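Local coordinates for IroE-like serine hydrolase (Shewanella oneidensis, PDB 3GFF), which probably hydrolyses ester bonds as a serine hydrolase of the alpha/beta-hydrolase fold, resembling the esterase IroE, at residues L62-L65 against S66-T69; S176-Y179 against L180-E184; Y215-D218 against L219-F223. All coordinates share one frame; numbering follows the deposited sequence.

Interaction 1 (L62-L65 against S66-T69); sequences LQFL and SQGT
S66 and Q67 turn back on the carbonyls of L62, Q63 and F64, which point out of the end of helix 51-65. Backbone N-H groups make weak bonds here: S66 N reaches Q63 O at 3.3 Å and, at a poorer angle, L62 O, while Q67 N meets F64 O at 3.3 Å along a nearly straight path (169°). The side chain of S66 joins in. With chi1 at 56°, OG sits between the backbone N and the carbonyl carbon of its own residue, and this folds it back to 3.1 Å from L62 O. Such a pattern is characteristic of the C-terminal end of a helix, where the last carbonyls are met by weak N-H bonds as the chain leaves the helical path.

The remaining contacts are van der Waals in kind. The Q67 chain runs extended beyond CG alongside the turn, CG lying 3.3 Å from F64 O. Its amide ends near the F64 ring, NE2 being 3.8 Å from CD1, with the two planes 49° apart.

The turn carries the chain from helix 51-65 into the loop before strand 77-81. L62 and L65 pack on I73 and on L255, Y256 and I259 of helix 250-263. F64 faces the second subunit, where its ring stacks with H57 and meets H252 of that neighbouring chain.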
loop_
_atom_site.group_PDB
_atom_site.type_symbol
_atom_site.label_atom_id
_atom_site.label_comp_id
_atom_site.label_asym_id
_atom_site.label_seq_id
_atom_site.Cartn_x
_atom_site.Cartn_y
_atom_site.Cartn_z
ATOM N N LEU A 62 -1.469 -7.435 -0.763
ATOM C CA LEU A 62 -1.773 -8.522 -1.705
ATOM C C LEU A 62 -3.239 -8.996 -1.686
ATOM O O LEU A 62 -3.863 -9.156 -2.746
ATOM C CB LEU A 62 -0.799 -9.688 -1.534
ATOM C CG LEU A 62 0.630 -9.396 -1.985
ATOM C CD1 LEU A 62 1.540 -10.481 -1.509
ATOM C CD2 LEU A 62 0.727 -9.256 -3.486
ATOM N N GLN A 63 -3.777 -9.230 -0.495
ATOM C CA GLN A 63 -5.176 -9.600 -0.337
ATOM C C GLN A 63 -6.079 -8.447 -0.783
ATOM O O GLN A 63 -7.108 -8.683 -1.355
ATOM C CB GLN A 63 -5.463 -9.954 1.119
ATOM C CG GLN A 63 -4.838 -11.290 1.585
ATOM C CD GLN A 63 -5.716 -12.529 1.322
ATOM O OE1 GLN A 63 -6.966 -12.471 1.387
ATOM N NE2 GLN A 63 -5.068 -13.676 1.069
ATOM N N PHE A 64 -5.711 -7.200 -0.497
ATOM C CA PHE A 64 -6.509 -6.047 -0.931
ATOM C C PHE A 64 -6.566 -5.982 -2.468
ATOM O O PHE A 64 -7.625 -5.871 -3.047
ATOM C CB PHE A 64 -5.978 -4.715 -0.356
ATOM C CG PHE A 64 -6.687 -3.489 -0.907
ATOM C CD1 PHE A 64 -7.832 -2.997 -0.314
ATOM C CD2 PHE A 64 -6.183 -2.839 -2.038
ATOM C CE1 PHE A 64 -8.469 -1.900 -0.819
ATOM C CE2 PHE A 64 -6.819 -1.748 -2.561
ATOM C CZ PHE A 64 -7.969 -1.271 -1.942
ATOM N N LEU A 65 -5.422 -6.096 -3.117
ATOM C CA LEU A 65 -5.364 -6.036 -4.583
ATOM C C LEU A 65 -6.150 -7.139 -5.313
ATOM O O LEU A 65 -6.402 -7.004 -6.508
ATOM C CB LEU A 65 -3.909 -6.045 -5.056
ATOM C CG LEU A 65 -3.057 -4.777 -4.882
ATOM C CD1 LEU A 65 -1.637 -5.045 -5.233
ATOM C CD2 LEU A 65 -3.585 -3.706 -5.765
ATOM N N SER A 66 -6.547 -8.209 -4.619
ATOM C CA SER A 66 -7.304 -9.309 -5.264
ATOM C C SER A 66 -8.692 -9.549 -4.700
ATOM O O SER A 66 -9.263 -10.611 -4.913
ATOM C CB SER A 66 -6.516 -10.606 -5.177
ATOM O OG SER A 66 -6.202 -10.886 -3.829
ATOM N N GLN A 67 -9.260 -8.579 -4.000
ATOM C CA GLN A 67 -10.608 -8.745 -3.461
ATOM C C GLN A 67 -11.567 -7.947 -4.349
ATOM O O GLN A 67 -11.146 -7.118 -5.164
ATOM C CB GLN A 67 -10.676 -8.303 -1.982
ATOM C CG GLN A 67 -10.561 -6.767 -1.760
ATOM C CD GLN A 67 -10.491 -6.346 -0.278
ATOM O OE1 GLN A 67 -9.975 -7.081 0.581
ATOM N NE2 GLN A 67 -11.000 -5.152 0.013
ATOM N N GLY A 68 -12.862 -8.196 -4.188
ATOM C CA GLY A 68 -13.873 -7.470 -4.956
ATOM C C GLY A 68 -14.267 -8.077 -6.298
ATOM O O GLY A 68 -13.831 -9.148 -6.667
ATOM N N THR A 69 -15.085 -7.342 -7.028
ATOM C CA THR A 69 -15.634 -7.759 -8.307
ATOM C C THR A 69 -14.735 -7.445 -9.500
ATOM O O THR A 69 -14.922 -8.015 -10.588
ATOM C CB THR A 69 -17.045 -7.154 -8.485
ATOM O OG1 THR A 69 -17.059 -5.820 -7.974
ATOM C CG2 THR A 69 -18.073 -7.965 -7.695
#

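Interaction 2 (S176-Y179 against L180-E184); sequences SPHY and LTLLE
P177, preceded by a cis peptide bond, offers its carbonyl O to T181 twice. The backbone T181 N lies 3.0 Å from P177 O and approaches almost straight down the carbonyl, whereas T181 OG1, also 3.0 Å from P177 O, bonds from above the carbonyl plane, 47° out of it. The threonine hydroxyl gets there because OG1 stands beside its own backbone N, chi1 -63°. H178 comes next. Its O accepts a weak bond from L182 N, and its imidazole lies across the leucine branch: L182 CD1 sits over one face, offset toward the rim, and CD2 is 3.9 Å from NE2. Y179 follows, its O receiving L183 N at 3.1 Å. The phenol crosses L183 obliquely, with Y179 CE2 3.9 Å from L183 CG and Y179 OH 3.8 Å from L183 CD2; Y179 CD1 and L182 CD2 touch more loosely, at 4.2 Å. The hydroxyl itself is hydrogen-bonded to E153 of helix 146-156, whose L149 and M152 also pack on the ring. These pairings, mostly i to i+4, lie at the beginning of helix 178-189, the crossover helix of a beta-alpha-beta unit between strands 164-168 and 195-201, as in the alpha/beta-hydrolase fold.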
loop_
_atom_site.group_PDB
_atom_site.type_symbol
_atom_site.label_atom_id
_atom_site.label_comp_id
_atom_site.label_asym_id
_atom_site.label_seq_id
_atom_site.Cartn_x
_atom_site.Cartn_y
_atom_site.Cartn_z
ATOM N N SER A 176 30.627 -6.066 -2.918
ATOM C CA SER A 176 30.921 -5.413 -4.196
ATOM C C SER A 176 32.400 -5.000 -4.242
ATOM O O SER A 176 32.945 -4.512 -3.227
ATOM C CB SER A 176 30.065 -4.170 -4.425
ATOM O OG SER A 176 30.160 -3.256 -3.343
ATOM N N PRO A 177 33.021 -5.094 -5.437
ATOM C CA PRO A 177 32.429 -5.463 -6.739
ATOM C C PRO A 177 32.265 -6.956 -7.060
ATOM O O PRO A 177 31.657 -7.289 -8.068
ATOM C CB PRO A 177 33.432 -4.845 -7.736
ATOM C CG PRO A 177 34.734 -4.955 -7.057
ATOM C CD PRO A 177 34.462 -4.805 -5.569
ATOM N N HIS A 178 32.839 -7.823 -6.232
ATOM C CA HIS A 178 32.842 -9.257 -6.442
ATOM C C HIS A 178 31.494 -9.911 -6.735
ATOM O O HIS A 178 31.374 -10.597 -7.762
ATOM C CB HIS A 178 33.503 -9.973 -5.257
ATOM C CG HIS A 178 33.527 -11.469 -5.377
ATOM N ND1 HIS A 178 34.452 -12.145 -6.151
ATOM C CD2 HIS A 178 32.768 -12.420 -4.788
ATOM C CE1 HIS A 178 34.235 -13.447 -6.055
ATOM N NE2 HIS A 178 33.214 -13.641 -5.238
ATOM N N TYR A 179 30.505 -9.776 -5.853
ATOM C CA TYR A 179 29.243 -10.455 -6.125
ATOM C C TYR A 179 28.564 -9.906 -7.374
ATOM O O TYR A 179 28.091 -10.648 -8.223
ATOM C CB TYR A 179 28.277 -10.509 -4.915
ATOM C CG TYR A 179 26.990 -11.210 -5.292
ATOM C CD1 TYR A 179 27.010 -12.545 -5.670
ATOM C CD2 TYR A 179 25.766 -10.517 -5.348
ATOM C CE1 TYR A 179 25.893 -13.173 -6.073
ATOM C CE2 TYR A 179 24.613 -11.164 -5.735
ATOM C CZ TYR A 179 24.690 -12.490 -6.103
ATOM O OH TYR A 179 23.573 -13.158 -6.503
ATOM N N LEU A 180 28.532 -8.599 -7.483
ATOM C CA LEU A 180 27.902 -7.935 -8.601
ATOM C C LEU A 180 28.482 -8.425 -9.940
ATOM O O LEU A 180 27.741 -8.573 -10.885
ATOM C CB LEU A 180 28.076 -6.423 -8.433
ATOM C CG LEU A 180 27.529 -5.515 -9.529
ATOM C CD1 LEU A 180 26.005 -5.711 -9.682
ATOM C CD2 LEU A 180 27.882 -4.069 -9.198
ATOM N N THR A 181 29.800 -8.654 -10.015
ATOM C CA THR A 181 30.440 -9.156 -11.228
ATOM C C THR A 181 29.903 -10.530 -11.558
ATOM O O THR A 181 29.685 -10.831 -12.727
ATOM C CB THR A 181 31.988 -9.260 -11.085
ATOM O OG1 THR A 181 32.535 -7.959 -10.887
ATOM C CG2 THR A 181 32.604 -9.857 -12.316
ATOM N N LEU A 182 29.721 -11.379 -10.541
ATOM C CA LEU A 182 29.140 -12.720 -10.755
ATOM C C LEU A 182 27.755 -12.623 -11.366
ATOM O O LEU A 182 27.408 -13.408 -12.249
ATOM C CB LEU A 182 29.056 -13.505 -9.447
ATOM C CG LEU A 182 30.316 -14.247 -9.023
ATOM C CD1 LEU A 182 31.582 -13.510 -9.411
ATOM C CD2 LEU A 182 30.233 -14.559 -7.537
ATOM N N LEU A 183 26.973 -11.650 -10.907
ATOM C CA LEU A 183 25.630 -11.417 -11.466
ATOM C C LEU A 183 25.669 -10.963 -12.916
ATOM O O LEU A 183 24.905 -11.463 -13.749
ATOM C CB LEU A 183 24.845 -10.371 -10.677
ATOM C CG LEU A 183 23.912 -10.760 -9.571
ATOM C CD1 LEU A 183 23.160 -9.487 -9.192
ATOM C CD2 LEU A 183 22.947 -11.829 -10.034
ATOM N N GLU A 184 26.532 -9.987 -13.192
ATOM C CA GLU A 184 26.711 -9.476 -14.532
ATOM C C GLU A 184 27.123 -10.608 -15.495
ATOM O O GLU A 184 26.667 -10.648 -16.624
ATOM C CB GLU A 184 27.786 -8.389 -14.525
ATOM C CG GLU A 184 27.368 -7.080 -13.851
ATOM C CD GLU A 184 28.528 -6.114 -13.694
ATOM O OE1 GLU A 184 29.693 -6.543 -13.800
ATOM O OE2 GLU A 184 28.287 -4.934 -13.434
#

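Interaction 3 (Y215-D218 against L219-F223); sequences YHKD and LNLAF
Y215 O through D218 O accept the N-H groups of L219 through A222 in unbroken i to i+4 sequence, the first turns of helix 215-230, with L221 N to K217 O at 3.0 Å and only the bond from N220 N to H216 O weak. Y215 and L219 pack closely on one flank: L219 CD2 comes 3.4 Å from CE2 of the phenol ring, while CD1 lies over one ring face, offset toward the rim. On another flank the K217 chain, bent at chi3, carries its amine to N203 and Y241, and CG of K217 rests 3.8 Å from CD1 of L221.

The helix also borders the presumed active site of this alpha/beta-hydrolase. H216 NE2 bonds to D169, the probable acid of a Ser-His-Asp triad with S145 and H247, and its ring meets that of H247 with the planes at about 90°; a bound imidazole lies about 4 Å from the side chain. N220, one turn on, bonds to the carbonyl of H216. Its ND2 donates to H216 O at 3.1 Å over an almost straight path (174°), and bonds also to T170 O. ND2 stands above the H216 carbonyl plane, while H216 O lies in the amide plane of N220. The amide stands 79° to the H216 ring, ND2 being 3.7 Å from CE1. With a leucine here, T170 O and H216 O would probably both be left without the donor that ND2 gives them, H216 O keeping its weak backbone bond.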
loop_
_atom_site.group_PDB
_atom_site.type_symbol
_atom_site.label_atom_id
_atom_site.label_comp_id
_atom_site.label_asym_id
_atom_site.label_seq_id
_atom_site.Cartn_x
_atom_site.Cartn_y
_atom_site.Cartn_z
ATOM N N TYR A 215 25.976 5.389 -3.402
ATOM C CA TYR A 215 26.640 4.182 -3.903
ATOM C C TYR A 215 25.696 2.994 -4.091
ATOM O O TYR A 215 25.780 2.297 -5.090
ATOM C CB TYR A 215 27.777 3.810 -2.944
ATOM C CG TYR A 215 28.546 2.560 -3.301
ATOM C CD1 TYR A 215 29.637 2.626 -4.150
ATOM C CD2 TYR A 215 28.216 1.327 -2.757
ATOM C CE1 TYR A 215 30.357 1.504 -4.475
ATOM C CE2 TYR A 215 28.952 0.181 -3.078
ATOM C CZ TYR A 215 30.020 0.290 -3.940
ATOM O OH TYR A 215 30.795 -0.795 -4.273
ATOM N N HIS A 216 24.830 2.751 -3.111
ATOM C CA HIS A 216 23.832 1.676 -3.168
ATOM C C HIS A 216 22.838 1.913 -4.338
ATOM O O HIS A 216 22.526 0.986 -5.104
ATOM C CB HIS A 216 23.137 1.581 -1.785
ATOM C CG HIS A 216 21.763 0.981 -1.806
ATOM N ND1 HIS A 216 21.517 -0.346 -2.107
ATOM C CD2 HIS A 216 20.559 1.523 -1.488
ATOM C CE1 HIS A 216 20.226 -0.581 -1.994
ATOM N NE2 HIS A 216 19.618 0.543 -1.659
ATOM N N LYS A 217 22.329 3.138 -4.450
ATOM C CA LYS A 217 21.400 3.482 -5.533
ATOM C C LYS A 217 22.071 3.338 -6.905
ATOM O O LYS A 217 21.491 2.758 -7.829
ATOM C CB LYS A 217 20.882 4.899 -5.373
ATOM C CG LYS A 217 20.056 5.381 -6.571
ATOM C CD LYS A 217 19.490 6.743 -6.405
ATOM C CE LYS A 217 20.486 7.817 -6.597
ATOM N NZ LYS A 217 19.717 9.033 -7.020
ATOM N N ASP A 218 23.297 3.833 -7.026
ATOM C CA ASP A 218 24.013 3.785 -8.303
ATOM C C ASP A 218 24.268 2.355 -8.778
ATOM O O ASP A 218 24.115 2.075 -9.968
ATOM C CB ASP A 218 25.302 4.622 -8.254
ATOM C CG ASP A 218 25.036 6.055 -7.901
ATOM O OD1 ASP A 218 23.906 6.500 -8.162
ATOM O OD2 ASP A 218 25.934 6.742 -7.357
ATOM N N LEU A 219 24.621 1.453 -7.858
ATOM C CA LEU A 219 24.777 0.018 -8.175
ATOM C C LEU A 219 23.508 -0.546 -8.770
ATOM O O LEU A 219 23.581 -1.317 -9.727
ATOM C CB LEU A 219 25.177 -0.813 -6.937
ATOM C CG LEU A 219 26.682 -1.117 -6.755
ATOM C CD1 LEU A 219 27.583 -0.053 -7.290
ATOM C CD2 LEU A 219 27.024 -1.437 -5.348
ATOM N N ASN A 220 22.361 -0.173 -8.198
ATOM C CA ASN A 220 21.059 -0.616 -8.714
ATOM C C ASN A 220 20.702 -0.086 -10.104
ATOM O O ASN A 220 20.254 -0.850 -10.955
ATOM C CB ASN A 220 19.909 -0.299 -7.741
ATOM C CG ASN A 220 19.727 -1.380 -6.675
ATOM O OD1 ASN A 220 18.957 -2.306 -6.877
ATOM N ND2 ASN A 220 20.452 -1.283 -5.579
ATOM N N LEU A 221 20.852 1.231 -10.296
ATOM C CA LEU A 221 20.525 1.888 -11.555
ATOM C C LEU A 221 21.376 1.409 -12.742
ATOM O O LEU A 221 20.876 1.315 -13.867
ATOM C CB LEU A 221 20.698 3.406 -11.411
ATOM C CG LEU A 221 19.735 4.190 -10.521
ATOM C CD1 LEU A 221 20.287 5.631 -10.341
ATOM C CD2 LEU A 221 18.335 4.213 -11.109
ATOM N N ALA A 222 22.661 1.161 -12.481
ATOM C CA ALA A 222 23.587 0.700 -13.486
ATOM C C ALA A 222 23.338 -0.745 -13.880
ATOM O O ALA A 222 23.568 -1.121 -15.047
ATOM C CB ALA A 222 25.064 0.882 -12.997
ATOM N N PHE A 223 22.885 -1.558 -12.926
ATOM C CA PHE A 223 22.629 -2.983 -13.203
ATOM C C PHE A 223 21.349 -3.118 -14.033
ATOM O O PHE A 223 21.301 -3.933 -14.971
ATOM C CB PHE A 223 22.609 -3.808 -11.898
ATOM C CG PHE A 223 22.442 -5.274 -12.105
ATOM C CD1 PHE A 223 23.453 -6.027 -12.699
ATOM C CD2 PHE A 223 21.299 -5.919 -11.689
ATOM C CE1 PHE A 223 23.294 -7.382 -12.921
ATOM C CE2 PHE A 223 21.147 -7.282 -11.901
ATOM C CZ PHE A 223 22.154 -8.007 -12.505
#

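From the N terminus, interaction 1 comes first, where helix 51-65 gives way to the loop before strand 77-81. Interaction 2 follows at the start of helix 178-189, then interaction 3 at the start of helix 215-230. Each is a local turn on a continuous piece of chain; they run in series, with none nesting or crossing. Interaction 1 stands apart at the subunit interface, its centre about 38 Å from that of interaction 2 and 33 Å from that of interaction 3. The other two, with centres about 12 Å apart, touch: S176 OG probably bonds Y215 OH (2.7 Å), L180 packs against L219 and F223, and L183 against F223, joining the helices that precede and follow strand 195-201 in the chain.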